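Long-range contacts in IL-4-inducing protein (Schistosoma mansoni, PDB 4EL6), which triggers interleukin-4 release from basophils without antigen by binding IgE, a function mediated by its beta/gamma-crystallin fold: residues Y25-L31 against I87-R92; Y54-F58 against V101-N105. All coordinates share one frame; numbering follows the deposited sequence. Where two conformers were deposited one is given.

Contact 1: Y25-L31 against I87-R92; sequences YKSVGSL and ISSIKR
The carbonyl oxygen of Ile-90 is held by two groups of the facing loop: the backbone N of Val-28 donates a hydrogen bond to Ile-90 O at 2.8 Å, and Ser-27 CA adds a CH contact to Ile-90 O at 3.3 Å. Ile-90 N returns a bond to Val-28 O at 3.0 Å, which makes a single antiparallel, hydrogen-bonded bridge on the edge of strand 89-95. The loop after strand 21-24 is thereby joined to the outermost strand of the other sheet in this crystallin fold.

Beyond the bridge, side chains take over. Ser-27 OG sits anti to its own carbonyl carbon (chi1 -57°), where it receives Arg-92 N at 2.9 Å in a nearly straight bond (164° at the hydrogen). A small hydroxyl suits this place, since it stands in for a main-chain acceptor. The extended side chain of Arg-92 leaves the strand on the loop's side, until NH1 meets Tyr-25 O at 2.8 Å, with the oxygen tilted 22° from the guanidinium plane.

At the other end Leu-31 N binds Ser-88 O at 2.9 Å, the donor lying above the carbonyl plane. Ser-88 and Ser-89 form a classic beta bulge opposite Phe-58. Ser-89 CB rests against Val-28 O and Gly-29 O, while its hydroxyl bonds with Asn-60 O and Tyr-63 N. Branched chains fill the inner side: Leu-31 CD1 meets Ile-90 CD1 at 3.7 Å, and Ile-90 continues this packing onto Trp-55 and Leu-9.

Three of the five bonds join main chain to main chain, and the guanidinium of Arg-92 meets a neutral carbonyl rather than a carboxylate. The seam therefore combines a short main-chain bridge, two side-chain bonds that extend it, and a patch of aliphatic packing, with no salt bridge across it.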
ATOM      1  N   TYR A  25      -7.897  -5.116  -2.954  1.00 11.08           N
ATOM      2  CA  TYR A  25      -7.618  -6.341  -3.701  1.00 11.79           C
ATOM      3  C   TYR A  25      -6.972  -6.142  -5.047  1.00 11.62           C
ATOM      4  O   TYR A  25      -6.418  -7.090  -5.644  1.00 10.67           O
ATOM      5  CB  TYR A  25      -8.921  -7.135  -3.923  1.00 13.90           C
ATOM      6  CG  TYR A  25      -9.636  -7.444  -2.603  1.00 17.84           C
ATOM      7  CD1 TYR A  25      -9.206  -8.479  -1.797  1.00 22.97           C
ATOM      8  CD2 TYR A  25     -10.667  -6.683  -2.173  1.00 18.56           C
ATOM      9  CE1 TYR A  25      -9.839  -8.758  -0.592  1.00 23.37           C
ATOM     10  CE2 TYR A  25     -11.302  -6.936  -0.967  1.00 21.90           C
ATOM     11  CZ  TYR A  25     -10.882  -7.964  -0.190  1.00 21.99           C
ATOM     12  OH  TYR A  25     -11.554  -8.220   0.997  1.00 29.20           O
ATOM     13  N   LYS A  26      -6.993  -4.908  -5.540  1.00 11.25           N
ATOM     14  CA  LYS A  26      -6.432  -4.600  -6.814  1.00 12.20           C
ATOM     15  C   LYS A  26      -6.134  -3.112  -6.883  1.00 10.11           C
ATOM     16  O   LYS A  26      -6.470  -2.322  -5.968  1.00  8.68           O
ATOM     17  CB  LYS A  26      -7.375  -4.994  -7.918  1.00 16.15           C
ATOM     18  CG  LYS A  26      -8.690  -4.330  -7.980  1.00 19.58           C
ATOM     19  CD  LYS A  26      -9.559  -5.205  -8.913  1.00 27.12           C
ATOM     20  CE  LYS A  26     -11.050  -4.901  -8.786  1.00 34.20           C
ATOM     21  NZ  LYS A  26     -11.858  -5.606  -9.851  1.00 40.06           N
ATOM     22  N   SER A  27      -5.427  -2.786  -7.929  1.00  9.18           N
ATOM     23  CA  SER A  27      -5.012  -1.397  -8.197  1.00  7.83           C
ATOM     24  C   SER A  27      -6.231  -0.529  -8.301  1.00  7.80           C
ATOM     25  O   SER A  27      -7.321  -0.930  -8.823  1.00  8.83           O
ATOM     26  CB  SER A  27      -4.221  -1.279  -9.469  1.00  7.27           C
ATOM     27  OG  SER A  27      -3.071  -2.145  -9.396  1.00  7.03           O
ATOM     28  N   VAL A  28      -6.075   0.685  -7.821  1.00  7.91           N
ATOM     29  CA  VAL A  28      -7.144   1.676  -7.928  1.00  7.29           C
ATOM     30  C   VAL A  28      -6.495   3.016  -8.229  1.00  7.08           C
ATOM     31  O   VAL A  28      -5.617   3.465  -7.482  1.00  6.41           O
ATOM     32  CB  VAL A  28      -8.074   1.733  -6.695  1.00  7.96           C
ATOM     33  CG1 VAL A  28      -7.305   1.794  -5.355  1.00  8.64           C
ATOM     34  CG2 VAL A  28      -9.097   2.819  -6.809  1.00  7.53           C
ATOM     35  N   GLY A  29      -6.983   3.678  -9.273  1.00  6.48           N
ATOM     36  CA  GLY A  29      -6.375   4.870  -9.716  1.00  6.25           C
ATOM     37  C   GLY A  29      -6.713   6.239  -9.084  1.00  6.29           C
ATOM     38  O   GLY A  29      -5.979   7.248  -9.284  1.00  6.21           O
ATOM     39  N   SER A  30      -7.768   6.292  -8.289  1.00  6.23           N
ATOM     40  CA  SER A  30      -8.099   7.490  -7.548  1.00  6.50           C
ATOM     41  C   SER A  30      -8.971   7.172  -6.342  1.00  6.39           C
ATOM     42  O   SER A  30      -9.950   6.407  -6.462  1.00  5.87           O
ATOM     43  CB  SER A  30      -8.730   8.578  -8.406  1.00  6.39           C
ATOM     44  OG  SER A  30      -9.899   8.095  -9.080  1.00  6.86           O
ATOM     45  N   LEU A  31      -8.600   7.765  -5.209  1.00  6.81           N
ATOM     46  CA  LEU A  31      -9.316   7.673  -3.961  1.00  6.71           C
ATOM     47  C   LEU A  31      -9.500   9.106  -3.522  1.00  7.49           C
ATOM     48  O   LEU A  31      -8.523   9.847  -3.304  1.00  6.81           O
ATOM     49  CB  LEU A  31      -8.526   6.873  -2.926  1.00  7.18           C
ATOM     50  CG  LEU A  31      -8.058   5.470  -3.315  1.00  7.74           C
ATOM     51  CD1 LEU A  31      -7.030   4.934  -2.296  1.00  7.83           C
ATOM     52  CD2 LEU A  31      -9.249   4.540  -3.338  1.00  8.23           C
ATOM     53  N   ILE A  87      -3.429   8.797   0.973  1.00  7.33           N
ATOM     54  CA  ILE A  87      -3.200   7.942  -0.212  1.00  7.10           C
ATOM     55  C   ILE A  87      -4.269   8.277  -1.258  1.00  6.72           C
ATOM     56  O   ILE A  87      -5.501   8.210  -0.961  1.00  6.89           O
ATOM     57  CB  ILE A  87      -3.334   6.487   0.150  1.00  7.18           C
ATOM     58  CG1 ILE A  87      -2.367   6.119   1.295  1.00  7.03           C
ATOM     59  CG2 ILE A  87      -3.035   5.600  -1.093  1.00  6.93           C
ATOM     60  CD1 ILE A  87      -2.764   4.846   2.008  1.00  6.87           C
ATOM     61  N   SER A  88      -3.810   8.650  -2.448  1.00  6.71           N
ATOM     62  CA  SER A  88      -4.679   9.007  -3.576  1.00  6.53           C
ATOM     63  C   SER A  88      -4.783   7.935  -4.636  1.00  6.19           C
ATOM     64  O   SER A  88      -5.719   7.992  -5.421  1.00  6.26           O
ATOM     65  CB  SER A  88      -4.315  10.351  -4.214  1.00  6.96           C
ATOM     66  OG  SER A  88      -4.671  11.392  -3.347  1.00  6.72           O
ATOM     67  N   SER A  89      -3.817   7.026  -4.721  1.00  5.94           N
ATOM     68  CA  SER A  89      -3.933   5.853  -5.638  1.00  6.09           C
ATOM     69  C   SER A  89      -3.061   4.747  -5.106  1.00  5.93           C
ATOM     70  O   SER A  89      -2.077   4.951  -4.346  1.00  5.77           O
ATOM     71  CB  SER A  89      -3.648   6.195  -7.090  1.00  6.16           C
ATOM     72  OG  SER A  89      -2.324   6.714  -7.346  1.00  6.66           O
ATOM     73  N   ILE A  90      -3.334   3.547  -5.547  1.00  6.00           N
ATOM     74  CA  ILE A  90      -2.664   2.399  -5.026  1.00  6.26           C
ATOM     75  C   ILE A  90      -2.440   1.459  -6.196  1.00  7.34           C
ATOM     76  O   ILE A  90      -3.424   1.148  -6.918  1.00  6.76           O
ATOM     77  CB  ILE A  90      -3.541   1.644  -3.967  1.00  6.72           C
ATOM     78  CG1 ILE A  90      -3.834   2.537  -2.705  1.00  6.92           C
ATOM     79  CG2 ILE A  90      -2.874   0.314  -3.626  1.00  7.12           C
ATOM     80  CD1 ILE A  90      -4.880   1.961  -1.787  1.00  7.13           C
ATOM     81  N   LYS A  91      -1.228   0.935  -6.346  1.00  7.62           N
ATOM     82  CA  LYS A  91      -0.929  -0.041  -7.421  1.00  8.85           C
ATOM     83  C   LYS A  91      -0.493  -1.377  -6.835  1.00  8.43           C
ATOM     84  O   LYS A  91       0.315  -1.409  -5.951  1.00  8.39           O
ATOM     85  CB  LYS A  91       0.087   0.436  -8.402  1.00  9.78           C
ATOM     86  CG  LYS A  91       0.172  -0.453  -9.629  1.00 11.89           C
ATOM     87  CD  LYS A  91       1.082   0.122 -10.698  1.00 13.76           C
ATOM     88  CE  LYS A  91       0.274   1.048 -11.593  1.00 18.19           C
ATOM     89  NZ  LYS A  91       0.915   1.263 -12.916  1.00 20.57           N
ATOM     90  N   ARG A  92      -1.147  -2.429  -7.277  1.00  8.99           N
ATOM     91  CA  ARG A  92      -0.783  -3.799  -6.924  1.00 10.05           C
ATOM     92  C   ARG A  92       0.167  -4.385  -7.956  1.00 11.28           C
ATOM     93  O   ARG A  92      -0.083  -4.329  -9.174  1.00 10.50           O
ATOM     94  CB  ARG A  92      -2.025  -4.683  -6.820  1.00 10.56           C
ATOM     95  CG  ARG A  92      -1.737  -6.155  -6.450  1.00 11.17           C
ATOM     96  CD  ARG A  92      -3.006  -7.017  -6.397  1.00 12.42           C
ATOM     97  NE  ARG A  92      -2.643  -8.408  -6.268  1.00 14.90           N
ATOM     98  CZ  ARG A  92      -3.508  -9.423  -6.334  1.00 17.72           C
ATOM     99  NH1 ARG A  92      -4.820  -9.215  -6.478  1.00 19.80           N
ATOM    100  NH2 ARG A  92      -3.051 -10.675  -6.271  1.00 20.32           N
TER

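Contact 2: Y54-F58 against V101-N105; sequences YWYLF and VECIN
Tyr-56, Val-101 and Ile-104 bury most of the surface where the C-terminal tail of this crystallin-fold protein folds over strand 52-58. The tail carries a type I beta turn from Glu-102 to Asn-105, and no hydrogen bond passes between the two segments; aromatic and aliphatic packing does the work.

Tyr-56 lies at the centre. Its ring is a broad, flat platform that meets three tail residues differently. Ile-104 CD1 sits over one face, 4.2 Å from the Tyr-56 ring centroid and 26° off its normal, in a CH-pi contact. Ile-104 has two conformers, and its contacts here belong to one, so this grip is less certain than Val-101's. On the opposite face is Tyr-54 CE1 from the same strand, so the phenol is sandwiched. Cys-103 SG approaches the ring edge, close to its plane, 3.7 Å from Tyr-56 CD2, a sulfur-aromatic contact. The same sulfur is joined to Cys-93 of strand 89-95 by a disulfide, which ties the turn to the neighbouring strand and so probably holds it beside the ring.

Val-101 suits its place because its two beta-branched methyls can each meet a different ring. CG1, anti to the backbone N (chi1 -174°), reaches Tyr-56 CE2 at 3.8 Å, while CG2 lies over a face of Tyr-54, 4.0 Å from that ring's centroid and 19° off the normal. The two tyrosine side chains thus share one valine, the Tyr-54 side chain crossing it at about a right angle.

Farther along the tail-facing side, Ile-104 CG2 comes to the edge of the Phe-58 ring, 4.2 Å from Phe-58 CZ.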
ATOM      1  N   TYR A  54       3.500  -7.058  -4.057  1.00 12.52           N
ATOM      2  CA  TYR A  54       4.220  -5.835  -3.680  1.00 10.90           C
ATOM      3  C   TYR A  54       3.283  -4.689  -3.988  1.00 10.95           C
ATOM      4  O   TYR A  54       2.698  -4.686  -5.055  1.00 13.14           O
ATOM      5  CB  TYR A  54       5.553  -5.657  -4.446  1.00 11.70           C
ATOM      6  CG  TYR A  54       6.426  -4.597  -3.822  1.00 12.08           C
ATOM      7  CD1 TYR A  54       6.269  -3.249  -4.145  1.00 12.31           C
ATOM      8  CD2 TYR A  54       7.417  -4.919  -2.934  1.00 12.81           C
ATOM      9  CE1 TYR A  54       7.003  -2.270  -3.546  1.00 11.45           C
ATOM     10  CE2 TYR A  54       8.191  -3.954  -2.330  1.00 12.74           C
ATOM     11  CZ  TYR A  54       7.997  -2.611  -2.669  1.00 13.02           C
ATOM     12  OH  TYR A  54       8.730  -1.655  -2.068  1.00 13.69           O
ATOM     13  N   TRP A  55       3.126  -3.734  -3.063  1.00  9.23           N
ATOM     14  CA  TRP A  55       2.140  -2.679  -3.239  1.00  8.24           C
ATOM     15  C   TRP A  55       2.788  -1.312  -3.229  1.00  8.15           C
ATOM     16  O   TRP A  55       3.651  -1.047  -2.406  1.00  8.23           O
ATOM     17  CB  TRP A  55       1.100  -2.753  -2.151  1.00  7.63           C
ATOM     18  CG  TRP A  55       0.200  -3.959  -2.201  1.00  7.27           C
ATOM     19  CD1 TRP A  55       0.455  -5.256  -1.731  1.00  7.64           C
ATOM     20  CD2 TRP A  55      -1.107  -3.996  -2.778  1.00  7.21           C
ATOM     21  NE1 TRP A  55      -0.642  -6.089  -1.991  1.00  7.96           N
ATOM     22  CE2 TRP A  55      -1.623  -5.360  -2.575  1.00  7.01           C
ATOM     23  CE3 TRP A  55      -1.949  -3.028  -3.379  1.00  7.44           C
ATOM     24  CZ2 TRP A  55      -2.904  -5.687  -2.958  1.00  7.60           C
ATOM     25  CZ3 TRP A  55      -3.245  -3.415  -3.741  1.00  7.73           C
ATOM     26  CH2 TRP A  55      -3.664  -4.732  -3.540  1.00  7.05           C
ATOM     27  N   TYR A  56       2.407  -0.434  -4.158  1.00  8.28           N
ATOM     28  CA  TYR A  56       2.798   0.968  -4.136  1.00  8.05           C
ATOM     29  C   TYR A  56       1.618   1.864  -3.788  1.00  8.06           C
ATOM     30  O   TYR A  56       0.497   1.763  -4.344  1.00  6.82           O
ATOM     31  CB  TYR A  56       3.337   1.362  -5.506  1.00  8.66           C
ATOM     32  CG  TYR A  56       4.750   0.902  -5.757  1.00  9.68           C
ATOM     33  CD1 TYR A  56       5.781   1.382  -4.963  1.00 11.44           C
ATOM     34  CD2 TYR A  56       5.037  -0.029  -6.767  1.00 11.25           C
ATOM     35  CE1 TYR A  56       7.089   0.975  -5.198  1.00 12.51           C
ATOM     36  CE2 TYR A  56       6.348  -0.449  -6.939  1.00 12.42           C
ATOM     37  CZ  TYR A  56       7.331   0.124  -6.200  1.00 13.33           C
ATOM     38  OH  TYR A  56       8.638  -0.296  -6.413  1.00 19.71           O
ATOM     39  N   LEU A  57       1.860   2.763  -2.847  1.00  7.39           N
ATOM     40  CA  LEU A  57       0.902   3.804  -2.452  1.00  7.81           C
ATOM     41  C   LEU A  57       1.416   5.153  -2.902  1.00  7.36           C
ATOM     42  O   LEU A  57       2.621   5.408  -2.798  1.00  7.02           O
ATOM     43  CB  LEU A  57       0.780   3.892  -0.935  1.00  8.59           C
ATOM     44  CG  LEU A  57       0.717   2.613  -0.172  1.00 10.67           C
ATOM     45  CD1 LEU A  57       0.571   2.787   1.324  1.00 11.70           C
ATOM     46  CD2 LEU A  57      -0.363   1.792  -0.647  1.00 11.68           C
ATOM     47  N   PHE A  58       0.544   5.997  -3.446  1.00  6.52           N
ATOM     48  CA  PHE A  58       0.885   7.234  -4.034  1.00  6.26           C
ATOM     49  C   PHE A  58       0.088   8.379  -3.445  1.00  6.56           C
ATOM     50  O   PHE A  58      -1.103   8.193  -3.107  1.00  6.34           O
ATOM     51  CB  PHE A  58       0.500   7.189  -5.537  1.00  6.35           C
ATOM     52  CG  PHE A  58       1.268   6.179  -6.311  1.00  6.42           C
ATOM     53  CD1 PHE A  58       0.803   4.867  -6.395  1.00  6.67           C
ATOM     54  CD2 PHE A  58       2.449   6.531  -7.017  1.00  6.68           C
ATOM     55  CE1 PHE A  58       1.471   3.942  -7.165  1.00  6.60           C
ATOM     56  CE2 PHE A  58       3.138   5.584  -7.744  1.00  6.71           C
ATOM     57  CZ  PHE A  58       2.683   4.285  -7.781  1.00  6.71           C
ATOM     58  N   VAL A 101      10.562  -5.536  -8.923  1.00 29.27           N
ATOM     59  CA  VAL A 101       9.173  -5.183  -9.061  1.00 26.08           C
ATOM     60  C   VAL A 101       9.210  -4.404 -10.312  1.00 25.29           C
ATOM     61  O   VAL A 101       9.947  -3.403 -10.402  1.00 25.15           O
ATOM     62  CB  VAL A 101       8.706  -4.275  -7.868  1.00 24.08           C
ATOM     63  CG1 VAL A 101       7.224  -4.004  -7.904  1.00 22.90           C
ATOM     64  CG2 VAL A 101       9.049  -4.913  -6.520  1.00 23.87           C
ATOM     65  N   GLU A 102       8.421  -4.822 -11.285  1.00 28.12           N
ATOM     66  CA  GLU A 102       8.497  -4.237 -12.620  1.00 30.91           C
ATOM     67  C   GLU A 102       7.369  -3.241 -12.962  1.00 26.38           C
ATOM     68  O   GLU A 102       7.418  -2.578 -14.047  1.00 24.15           O
ATOM     69  CB  GLU A 102       8.579  -5.366 -13.689  1.00 38.33           C
ATOM     70  CG  GLU A 102       9.907  -6.175 -13.690  1.00 47.24           C
ATOM     71  CD  GLU A 102      11.070  -5.555 -14.533  1.00 58.01           C
ATOM     72  OE1 GLU A 102      10.802  -4.741 -15.479  1.00 65.56           O
ATOM     73  OE2 GLU A 102      12.269  -5.885 -14.267  1.00 59.16           O
ATOM     74  N   CYS A 103       6.373  -3.110 -12.079  1.00 21.41           N
ATOM     75  CA  CYS A 103       5.132  -2.444 -12.460  1.00 18.90           C
ATOM     76  C   CYS A 103       5.226  -0.941 -12.698  1.00 21.48           C
ATOM     77  O   CYS A 103       4.316  -0.352 -13.303  1.00 25.19           O
ATOM     78  CB  CYS A 103       4.050  -2.701 -11.457  1.00 18.27           C
ATOM     79  SG  CYS A 103       4.442  -1.956  -9.845  1.00 17.83           S
ATOM     80  N   ILE A 104       6.282  -0.269 -12.246  1.00 20.94           N
ATOM     81  CA  ILE A 104       6.322   1.179 -12.495  0.61 23.63           C
ATOM     82  C   ILE A 104       7.357   1.529 -13.585  1.00 25.61           C
ATOM     83  O   ILE A 104       7.440   2.722 -14.010  1.00 27.14           O
ATOM     84  CB  ILE A 104       6.494   2.024 -11.194  0.61 22.59           C
ATOM     85  CG1 ILE A 104       7.642   1.526 -10.330  0.61 22.30           C
ATOM     86  CG2 ILE A 104       5.198   2.060 -10.335  0.61 21.01           C
ATOM     87  CD1 ILE A 104       7.960   2.440  -9.176  0.61 21.23           C
ATOM     88  N   ASN A 105       8.071   0.498 -14.087  1.00 25.61           N
ATOM     89  CA  ASN A 105       9.099   0.614 -15.148  1.00 30.60           C
ATOM     90  C   ASN A 105       8.425   0.984 -16.468  1.00 39.88           C
ATOM     91  O   ASN A 105       7.255   0.622 -16.696  1.00 35.89           O
ATOM     92  CB  ASN A 105       9.862  -0.713 -15.377  1.00 30.97           C
ATOM     93  CG  ASN A 105      10.682  -1.139 -14.168  1.00 28.95           C
ATOM     94  OD1 ASN A 105      10.964  -0.339 -13.283  1.00 31.08           O
ATOM     95  ND2 ASN A 105      11.073  -2.417 -14.135  1.00 33.26           N
TER

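From the N terminus the four segments come in the order 25-31, 54-58, 87-92, 101-105, so the contacts cross rather than nest. Contact 1 closes a loop of 55 residues and ties the connection leaving strand 21-24, in the four-stranded sheet, to the edge of strand 89-95 in the three-stranded one. Contact 2 begins inside that loop and ends beyond it, closing 42 residues and bringing the tail against strand 52-58. The two strands are neighbours, and a probable hydrogen bond from Lys-91 N to Tyr-56 O (2.8 Å) links the contacts directly. Trp-55 also packs against Ile-90 and Arg-92, on the other side of its strand from the tail.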